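Local coordinates for protein glutathione S-transferase (Sphingobium chungbukense, PDB 6M1T) that binds glutathione and, as a bacterial beta-class glutathione S-transferase, probably transfers it to reactive compounds in detoxification, at residues D26-D31 / R35-G40; H106-P111 / S126-N131; V160-P165 / G179-R184. All coordinates share one frame; numbering follows the deposited sequence.

Contact 1. Residues D26-D31 / R35-G40; sequences DAVKVD and RKVETG
Val30 and Val37 face each other in a beta hairpin at the edge of the thioredoxin-like N-terminal domain, an antiparallel non-hydrogen-bonded pair whose CA atoms lie 4.4 Å apart. Both valine side chains point to the same face of the sheet, where both touch Phe4 of strand 2-5 and Phe43. Asp31 and Lys36, on the other face, make the adjoining hydrogen-bonded pair. Asp31 N donates to Lys36 O at 2.9 Å in a nearly straight bond (171°). On the return side Arg35 and Lys36 both face Asp31, a G1 beta bulge, and Asp31 O takes a weak hydrogen bond from each, from Arg35 N at 2.8 Å and from Lys36 N at 3.4 Å. The Asp31 carboxylate serves the connecting turn instead: its OD1 accepts from Ala33 N and Thr34 N, while Lys36 NZ bonds to Thr34 O. From the bulge itself, Arg35 NH2 reaches a carboxylate oxygen of bound glutathione through a weak hydrogen bond.

At the far end one residue satisfies both backbone polar groups of Lys29. Glu38 N donates to Lys29 O at 2.9 Å from within the type I turn of Val37 to Gly40, and the Glu38 side chain supplies the next acceptor. Its CG stands between the backbone N and the carbonyl carbon (chi1 60°), and the extended chain beyond carries the carboxylate back to Lys29. There Lys29 N meets Glu38 OE2 at 2.8 Å from above the carboxylate plane, 42° out of it.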
loop_
_atom_site.group_PDB
_atom_site.type_symbol
_atom_site.label_atom_id
_atom_site.label_comp_id
_atom_site.label_asym_id
_atom_site.label_seq_id
_atom_site.Cartn_x
_atom_site.Cartn_y
_atom_site.Cartn_z
ATOM N N ASP A 26 -18.049 4.711 -16.941
ATOM C CA ASP A 26 -18.728 5.903 -16.418
ATOM C C ASP A 26 -17.824 6.427 -15.307
ATOM O O ASP A 26 -17.317 5.606 -14.540
ATOM C CB ASP A 26 -20.130 5.583 -15.900
ATOM C CG ASP A 26 -21.027 4.966 -16.945
ATOM O OD1 ASP A 26 -20.932 5.402 -18.102
ATOM O OD2 ASP A 26 -21.821 4.085 -16.579
ATOM N N ALA A 27 -17.642 7.732 -15.231
ATOM C CA ALA A 27 -16.999 8.392 -14.089
ATOM C C ALA A 27 -18.123 8.997 -13.253
ATOM O O ALA A 27 -18.785 9.890 -13.772
ATOM C CB ALA A 27 -16.021 9.440 -14.549
ATOM N N VAL A 28 -18.309 8.533 -12.017
ATOM C CA VAL A 28 -19.448 8.949 -11.152
ATOM C C VAL A 28 -18.884 9.710 -9.951
ATOM O O VAL A 28 -18.040 9.147 -9.264
ATOM C CB VAL A 28 -20.233 7.682 -10.768
ATOM C CG1 VAL A 28 -21.347 7.957 -9.797
ATOM C CG2 VAL A 28 -20.783 7.018 -12.039
ATOM N N LYS A 29 -19.319 10.957 -9.734
ATOM C CA LYS A 29 -18.825 11.823 -8.634
ATOM C C LYS A 29 -19.463 11.390 -7.298
ATOM O O LYS A 29 -20.657 11.016 -7.246
ATOM C CB LYS A 29 -19.055 13.303 -8.953
ATOM C CG LYS A 29 -18.237 13.815 -10.133
ATOM C CD LYS A 29 -18.277 15.339 -10.295
ATOM C CE LYS A 29 -19.271 15.820 -11.330
ATOM N NZ LYS A 29 -18.754 15.618 -12.711
ATOM N N VAL A 30 -18.658 11.414 -6.248
ATOM C CA VAL A 30 -19.106 11.212 -4.845
ATOM C C VAL A 30 -18.844 12.501 -4.069
ATOM O O VAL A 30 -17.714 13.066 -4.167
ATOM C CB VAL A 30 -18.365 10.037 -4.190
ATOM C CG1 VAL A 30 -18.868 9.768 -2.769
ATOM C CG2 VAL A 30 -18.446 8.782 -5.058
ATOM N N ASP A 31 -19.793 12.853 -3.211
ATOM C CA ASP A 31 -19.639 13.931 -2.207
ATOM C C ASP A 31 -19.001 13.261 -1.002
ATOM O O ASP A 31 -19.649 12.396 -0.420
ATOM C CB ASP A 31 -20.985 14.583 -1.845
ATOM C CG ASP A 31 -20.810 15.773 -0.906
ATOM O OD1 ASP A 31 -19.955 15.665 0.044
ATOM O OD2 ASP A 31 -21.465 16.832 -1.152
ATOM N N ARG A 35 -20.891 11.209 1.817
ATOM C CA ARG A 35 -20.795 9.842 1.258
ATOM C C ARG A 35 -22.004 9.549 0.365
ATOM O O ARG A 35 -22.522 8.405 0.416
ATOM C CB ARG A 35 -20.700 8.753 2.339
ATOM C CG ARG A 35 -19.291 8.531 2.877
ATOM C CD ARG A 35 -18.795 9.668 3.726
ATOM N NE ARG A 35 -17.486 9.517 4.346
ATOM C CZ ARG A 35 -17.243 9.559 5.661
ATOM N NH1 ARG A 35 -18.225 9.661 6.546
ATOM N NH2 ARG A 35 -15.999 9.471 6.096
ATOM N N LYS A 36 -22.437 10.507 -0.455
ATOM C CA LYS A 36 -23.551 10.209 -1.379
ATOM C C LYS A 36 -23.021 10.360 -2.807
ATOM O O LYS A 36 -22.244 11.273 -3.048
ATOM C CB LYS A 36 -24.751 11.141 -1.180
ATOM C CG LYS A 36 -25.520 11.031 0.147
ATOM C CD LYS A 36 -25.850 9.649 0.672
ATOM C CE LYS A 36 -26.522 9.711 2.043
ATOM N NZ LYS A 36 -25.748 10.515 3.042
ATOM N N VAL A 37 -23.472 9.497 -3.692
ATOM C CA VAL A 37 -23.121 9.533 -5.131
ATOM C C VAL A 37 -23.944 10.673 -5.731
ATOM O O VAL A 37 -24.951 11.061 -5.088
ATOM C CB VAL A 37 -23.379 8.157 -5.759
ATOM C CG1 VAL A 37 -22.977 8.124 -7.207
ATOM C CG2 VAL A 37 -22.653 7.079 -4.982
ATOM N N GLU A 38 -23.494 11.259 -6.841
ATOM C CA GLU A 38 -24.196 12.398 -7.499
ATOM C C GLU A 38 -25.611 11.968 -7.920
ATOM O O GLU A 38 -26.439 12.850 -8.152
ATOM C CB GLU A 38 -23.402 12.926 -8.695
ATOM C CG GLU A 38 -23.144 11.927 -9.815
ATOM C CD GLU A 38 -22.313 12.620 -10.892
ATOM O OE1 GLU A 38 -22.620 13.798 -11.185
ATOM O OE2 GLU A 38 -21.278 12.087 -11.303
ATOM N N THR A 39 -25.838 10.672 -8.069
ATOM C CA THR A 39 -27.142 10.043 -8.385
ATOM C C THR A 39 -28.036 10.000 -7.141
ATOM O O THR A 39 -29.229 9.788 -7.313
ATOM C CB THR A 39 -26.938 8.623 -8.912
ATOM O OG1 THR A 39 -26.291 7.910 -7.860
ATOM C CG2 THR A 39 -26.101 8.566 -10.170
ATOM N N GLY A 40 -27.464 10.149 -5.941
ATOM C CA GLY A 40 -28.176 10.102 -4.648
ATOM C C GLY A 40 -28.039 8.766 -3.943
ATOM O O GLY A 40 -28.465 8.684 -2.792
#

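Contact 2. Residues H106-P111 / S126-N131. With GSH (glutathione), chain C.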
loop_
_atom_site.group_PDB
_atom_site.type_symbol
_atom_site.label_atom_id
_atom_site.label_comp_id
_atom_site.label_asym_id
_atom_site.label_seq_id
_atom_site.Cartn_x
_atom_site.Cartn_y
_atom_site.Cartn_z
ATOM N N HIS A 106 1.212 9.101 -0.087
ATOM C CA HIS A 106 -0.200 9.536 0.106
ATOM C C HIS A 106 -0.357 9.940 1.560
ATOM O O HIS A 106 -0.947 11.007 1.814
ATOM C CB HIS A 106 -1.201 8.435 -0.340
ATOM C CG HIS A 106 -2.661 8.827 -0.315
ATOM N ND1 HIS A 106 -3.237 9.556 0.691
ATOM C CD2 HIS A 106 -3.675 8.519 -1.147
ATOM C CE1 HIS A 106 -4.528 9.733 0.451
ATOM N NE2 HIS A 106 -4.820 9.114 -0.671
ATOM N N LYS A 107 0.038 9.062 2.485
ATOM C CA LYS A 107 -0.317 9.182 3.916
ATOM C C LYS A 107 0.488 10.349 4.522
ATOM O O LYS A 107 -0.081 11.027 5.400
ATOM C CB LYS A 107 -0.180 7.832 4.643
ATOM C CG LYS A 107 -1.140 6.726 4.164
ATOM C CD LYS A 107 -2.564 7.198 3.890
ATOM C CE LYS A 107 -3.652 6.164 4.019
ATOM N NZ LYS A 107 -4.361 6.284 5.325
ATOM N N ALA A 108 1.685 10.677 3.998
ATOM C CA ALA A 108 2.445 11.901 4.392
ATOM C C ALA A 108 1.563 13.159 4.317
ATOM O O ALA A 108 1.743 14.036 5.168
ATOM C CB ALA A 108 3.693 12.079 3.548
ATOM N N PHE A 109 0.662 13.260 3.339
ATOM C CA PHE A 109 -0.141 14.475 3.035
ATOM C C PHE A 109 -1.324 14.658 3.998
ATOM O O PHE A 109 -1.915 15.776 4.073
ATOM C CB PHE A 109 -0.713 14.422 1.630
ATOM C CG PHE A 109 0.270 14.697 0.533
ATOM C CD1 PHE A 109 0.510 16.007 0.109
ATOM C CD2 PHE A 109 0.922 13.667 -0.111
ATOM C CE1 PHE A 109 1.424 16.236 -0.906
ATOM C CE2 PHE A 109 1.840 13.905 -1.124
ATOM C CZ PHE A 109 2.087 15.205 -1.515
ATOM N N VAL A 110 -1.726 13.601 4.704
ATOM C CA VAL A 110 -3.084 13.583 5.336
ATOM C C VAL A 110 -3.244 14.728 6.351
ATOM O O VAL A 110 -4.259 15.419 6.279
ATOM C CB VAL A 110 -3.413 12.183 5.892
ATOM C CG1 VAL A 110 -4.633 12.202 6.799
ATOM C CG2 VAL A 110 -3.594 11.220 4.732
ATOM N N PRO A 111 -2.306 14.997 7.290
ATOM C CA PRO A 111 -2.416 16.157 8.184
ATOM C C PRO A 111 -2.504 17.505 7.447
ATOM O O PRO A 111 -3.236 18.384 7.885
ATOM C CB PRO A 111 -1.119 16.150 9.006
ATOM C CG PRO A 111 -0.613 14.709 8.893
ATOM C CD PRO A 111 -1.075 14.239 7.534
ATOM N N SER A 126 4.432 18.677 6.333
ATOM C CA SER A 126 5.225 19.532 5.406
ATOM C C SER A 126 6.606 18.914 5.180
ATOM O O SER A 126 6.990 18.720 3.993
ATOM C CB SER A 126 5.358 20.947 5.922
ATOM O OG SER A 126 4.294 21.761 5.454
ATOM N N THR A 127 7.311 18.597 6.277
ATOM C CA THR A 127 8.709 18.085 6.286
ATOM C C THR A 127 8.788 16.709 5.624
ATOM O O THR A 127 9.725 16.479 4.830
ATOM C CB THR A 127 9.265 17.968 7.715
ATOM O OG1 THR A 127 9.430 19.298 8.189
ATOM C CG2 THR A 127 10.578 17.218 7.796
ATOM N N ALA A 128 7.889 15.805 6.007
ATOM C CA ALA A 128 7.832 14.422 5.491
ATOM C C ALA A 128 7.599 14.462 3.978
ATOM O O ALA A 128 8.254 13.722 3.273
ATOM C CB ALA A 128 6.759 13.638 6.202
ATOM N N VAL A 129 6.677 15.296 3.519
ATOM C CA VAL A 129 6.346 15.419 2.069
ATOM C C VAL A 129 7.572 15.953 1.315
ATOM O O VAL A 129 7.951 15.335 0.281
ATOM C CB VAL A 129 5.121 16.308 1.845
ATOM C CG1 VAL A 129 5.022 16.687 0.374
ATOM C CG2 VAL A 129 3.854 15.616 2.363
ATOM N N LYS A 130 8.216 17.011 1.826
ATOM C CA LYS A 130 9.401 17.633 1.159
ATOM C C LYS A 130 10.547 16.622 1.101
ATOM O O LYS A 130 11.232 16.564 0.050
ATOM C CB LYS A 130 9.735 18.963 1.846
ATOM C CG LYS A 130 8.672 20.025 1.613
ATOM C CD LYS A 130 9.108 21.458 1.845
ATOM C CE LYS A 130 8.947 21.894 3.282
ATOM N NZ LYS A 130 9.381 23.297 3.471
ATOM N N ASN A 131 10.692 15.765 2.121
ATOM C CA ASN A 131 11.675 14.645 2.126
ATOM C C ASN A 131 11.399 13.642 0.998
ATOM O O ASN A 131 12.352 13.179 0.278
ATOM C CB ASN A 131 11.656 13.893 3.459
ATOM C CG ASN A 131 12.495 14.539 4.543
ATOM O OD1 ASN A 131 12.578 14.009 5.650
ATOM N ND2 ASN A 131 13.101 15.681 4.251
HETATM N N1 GSH C . -5.749 3.327 0.556
HETATM C CA1 GSH C . -6.780 3.898 -0.328
HETATM C C1 GSH C . -6.386 3.688 -1.797
HETATM O O11 GSH C . -5.176 3.555 -2.022
HETATM O O12 GSH C . -7.333 3.673 -2.655
HETATM C CB1 GSH C . -6.911 5.386 0.008
HETATM C CG1 GSH C . -8.134 6.052 -0.562
HETATM C CD1 GSH C . -8.269 7.461 0.012
HETATM O OE1 GSH C . -7.734 7.810 1.071
HETATM N N2 GSH C . -9.053 8.281 -0.676
HETATM C CA2 GSH C . -9.398 9.636 -0.298
HETATM C C2 GSH C . -10.804 9.722 0.273
HETATM O O2 GSH C . -11.740 9.181 -0.317
HETATM C CB2 GSH C . -9.244 10.604 -1.469
HETATM S SG2 GSH C . -7.512 10.934 -1.923
HETATM N N3 GSH C . -10.923 10.322 1.443
HETATM C CA3 GSH C . -12.197 10.513 2.093
HETATM C C3 GSH C . -12.219 9.971 3.524
HETATM O O31 GSH C . -11.261 9.260 3.891
HETATM O O32 GSH C . -13.213 10.254 4.226
#
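A methyl group of Val129 sits almost exactly over the centre of the Phe109 ring. The CG2 atom of Val129 lies 4.0 Å from the centroid of that ring and only 7° off its normal, a CH-pi contact with the methyl over the face. The second branch of the valine works differently. Val129 CG1, anti to its own backbone N (chi1 166°), reaches the far rim of the ring, 3.8 Å from Phe109 CZ and equally close to CE1, and the two side chains cross at about a right angle. Val129 CG2 also packs 3.7 Å from Ala108 CB, and Ala108 CB in turn lies 4.3 Å from Ala128 CB. No hydrogen bond crosses between the segments, and the side chains that meet are apolar.

These residues join the loosely bonded C-terminal end of helix 89-108 to the middle of helix 119-139, within the all-helical C-terminal domain of the glutathione S-transferase fold. The Phe109 ring is further placed by edge-to-face contacts with Phe105 and Trp164, while the carbonyl oxygen of His106 lies at its edge, in the ring plane.

On the other side of this helix end, His106 turns toward the bound glutathione. With CG anti to the backbone N (chi1 -174°), the imidazole extends toward the ligand and His106 NE2 comes within 3.5 Å of the glutathione SG2, the sulfur approaching the ring obliquely. His106 NE2 is also 3.6 Å from the glutathione OE1. Next to it, Lys107 NZ forms a salt bridge with Glu104 of the second subunit, and that same glutamate hydrogen-bonds the glutathione through its other carboxylate oxygen.

Contact 3. Residues V160-P165 / G179-R184. With CYS (cysteine), chain D.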
loop_
_atom_site.group_PDB
_atom_site.type_symbol
_atom_site.label_atom_id
_atom_site.label_comp_id
_atom_site.label_asym_id
_atom_site.label_seq_id
_atom_site.Cartn_x
_atom_site.Cartn_y
_atom_site.Cartn_z
ATOM N N VAL A 160 -0.435 12.106 -10.192
ATOM C CA VAL A 160 -1.629 12.650 -9.491
ATOM C C VAL A 160 -1.221 13.269 -8.151
ATOM O O VAL A 160 -1.594 14.414 -7.881
ATOM C CB VAL A 160 -2.758 11.617 -9.356
ATOM C CG1 VAL A 160 -3.837 12.114 -8.405
ATOM C CG2 VAL A 160 -3.321 11.278 -10.711
ATOM N N MET A 161 -0.466 12.568 -7.325
ATOM C CA MET A 161 -0.013 13.064 -6.010
ATOM C C MET A 161 0.967 14.248 -6.147
ATOM O O MET A 161 0.971 15.065 -5.261
ATOM C CB MET A 161 0.615 11.903 -5.225
ATOM C CG MET A 161 -0.390 10.770 -5.000
ATOM S SD MET A 161 0.305 9.558 -3.804
ATOM C CE MET A 161 -0.144 8.019 -4.575
ATOM N N LEU A 162 1.731 14.367 -7.243
ATOM C CA LEU A 162 2.639 15.541 -7.471
ATOM C C LEU A 162 1.820 16.788 -7.779
ATOM O O LEU A 162 2.319 17.893 -7.562
ATOM C CB LEU A 162 3.637 15.203 -8.585
ATOM C CG LEU A 162 4.663 14.137 -8.230
ATOM C CD1 LEU A 162 5.618 13.932 -9.399
ATOM C CD2 LEU A 162 5.431 14.470 -6.993
ATOM N N GLY A 163 0.537 16.630 -8.116
ATOM C CA GLY A 163 -0.410 17.759 -8.139
ATOM C C GLY A 163 -0.840 18.285 -6.780
ATOM O O GLY A 163 -1.501 19.346 -6.782
ATOM N N TRP A 164 -0.530 17.612 -5.654
ATOM C CA TRP A 164 -1.039 18.000 -4.310
ATOM C C TRP A 164 -0.191 19.043 -3.574
ATOM O O TRP A 164 -0.761 19.918 -2.940
ATOM C CB TRP A 164 -1.217 16.767 -3.426
ATOM C CG TRP A 164 -2.300 15.872 -3.925
ATOM C CD1 TRP A 164 -3.242 16.104 -4.879
ATOM C CD2 TRP A 164 -2.537 14.545 -3.435
ATOM N NE1 TRP A 164 -4.067 15.011 -5.005
ATOM C CE2 TRP A 164 -3.629 14.026 -4.152
ATOM C CE3 TRP A 164 -1.884 13.770 -2.489
ATOM C CZ2 TRP A 164 -4.113 12.737 -3.926
ATOM C CZ3 TRP A 164 -2.329 12.484 -2.288
ATOM C CH2 TRP A 164 -3.437 11.985 -2.986
ATOM N N PRO A 165 1.147 18.976 -3.582
ATOM C CA PRO A 165 1.955 19.925 -2.804
ATOM C C PRO A 165 1.574 21.389 -3.079
ATOM O O PRO A 165 1.563 22.172 -2.132
ATOM C CB PRO A 165 3.381 19.612 -3.258
ATOM C CG PRO A 165 3.338 18.175 -3.674
ATOM C CD PRO A 165 1.961 17.971 -4.263
ATOM N N GLY A 179 9.123 18.459 -11.808
ATOM C CA GLY A 179 8.585 19.453 -12.760
ATOM C C GLY A 179 8.566 18.941 -14.192
ATOM O O GLY A 179 7.490 18.934 -14.823
ATOM N N ALA A 180 9.711 18.531 -14.726
ATOM C CA ALA A 180 9.828 18.059 -16.129
ATOM C C ALA A 180 8.988 16.791 -16.334
ATOM O O ALA A 180 8.383 16.605 -17.408
ATOM C CB ALA A 180 11.280 17.800 -16.443
ATOM N N TYR A 181 9.056 15.884 -15.359
ATOM C CA TYR A 181 8.326 14.594 -15.347
ATOM C C TYR A 181 6.838 14.913 -15.506
ATOM O O TYR A 181 6.212 14.279 -16.363
ATOM C CB TYR A 181 8.687 13.829 -14.067
ATOM C CG TYR A 181 7.948 12.553 -13.784
ATOM C CD1 TYR A 181 8.321 11.381 -14.404
ATOM C CD2 TYR A 181 6.910 12.521 -12.858
ATOM C CE1 TYR A 181 7.682 10.191 -14.132
ATOM C CE2 TYR A 181 6.280 11.331 -12.544
ATOM C CZ TYR A 181 6.655 10.175 -13.192
ATOM O OH TYR A 181 6.074 8.985 -12.914
ATOM N N CYS A 182 6.333 15.888 -14.759
ATOM C CA CYS A 182 4.884 16.244 -14.732
ATOM C C CYS A 182 4.561 16.941 -16.056
ATOM O O CYS A 182 3.584 16.566 -16.731
ATOM C CB CYS A 182 4.531 17.193 -13.594
ATOM S SG CYS A 182 4.448 16.373 -11.974
ATOM N N GLY A 183 5.438 17.865 -16.443
ATOM C CA GLY A 183 5.493 18.431 -17.807
ATOM C C GLY A 183 5.249 17.429 -18.912
ATOM O O GLY A 183 4.314 17.660 -19.698
ATOM N N ARG A 184 6.064 16.379 -19.012
ATOM C CA ARG A 184 5.934 15.353 -20.076
ATOM C C ARG A 184 4.588 14.642 -19.916
ATOM O O ARG A 184 3.881 14.450 -20.908
ATOM C CB ARG A 184 7.099 14.362 -20.036
ATOM C CG ARG A 184 8.449 15.003 -20.340
ATOM C CD ARG A 184 9.595 14.019 -20.474
ATOM N NE ARG A 184 9.711 13.036 -19.397
ATOM C CZ ARG A 184 10.376 13.210 -18.252
ATOM N NH1 ARG A 184 10.971 14.356 -17.981
ATOM N NH2 ARG A 184 10.425 12.231 -17.367
HETATM N N CYS D . 2.947 21.395 -11.044
HETATM C CA CYS D . 4.136 20.513 -11.255
HETATM C C CYS D . 4.534 20.517 -12.739
HETATM O O CYS D . 3.609 20.452 -13.590
HETATM C CB CYS D . 3.841 19.105 -10.743
HETATM S SG CYS D . 5.228 17.935 -10.854
#
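Similar first torsions bring Leu162 and Cys182 together from two helices: in each the gamma atom lies anti to the carbonyl carbon, at chi1 -68° for the leucine and -76° for the cysteine. The extended second torsion of Leu162 (-178°) then sends CD1 onward across the gap. As a result the Cys182 sulfur rests against the flank of the leucine rather than its end alone, touching both Leu162 CB and Leu162 CD1 at 3.7 Å. Leu162 CD1 goes on to Tyr181, where it lies at the edge of the aromatic ring, near its plane, 4.0 Å from Tyr181 CD2. The two side chains cross at about a right angle, and the methyl meets the rim of the ring. The hydroxyl end of Tyr181 is satisfied elsewhere, by a hydrogen bond to Asp155 in the same helix as Leu162. Phe105 and Leu133 pack on Leu162 as well, placing it among three neighbouring helices.

What distinguishes the contact is a covalent modification. Cys182 SG is bonded to the sulfur of a separate cysteine at 2.1 Å, a mixed disulfide. The SG of the added cysteine lies 3.9 Å from Leu162 CB, so both halves of the disulfide pack along the leucine. Two backbone oxygens lie near the rest of the adduct: the CB of the added cysteine lies 3.7 Å from Leu162 O, and its carboxyl carbon C is 3.9 Å from Gly179 O. With Met172 and Leu178 these residues line the cysteine pocket between the end of helix 153-162 and helix 176-186, a cysteinylation site within the helical bundle of a glutathione S-transferase C-terminal domain.

In the fold
Contact 1 belongs to the thioredoxin-like N-terminal domain and lies near the surface, while contacts 2 and 3 share the helical C-terminal domain, contact 3 being fully buried. The chemistry follows: the edge hairpin is held chiefly by backbone bonds and a carboxylate, whereas the two helical contacts have no hydrogen bond between their segments and depend on apolar packing. Contacts 2 and 3 touch directly, Phe109 CE1 lying 3.8 Å from Pro165 CD; contact 1 stays about 12 Å from contact 2 at the nearest atoms. Contacts 1 and 2 each lend a residue, Arg35 and His106, to the glutathione pocket, while contact 3 carries its own, covalently bound ligand.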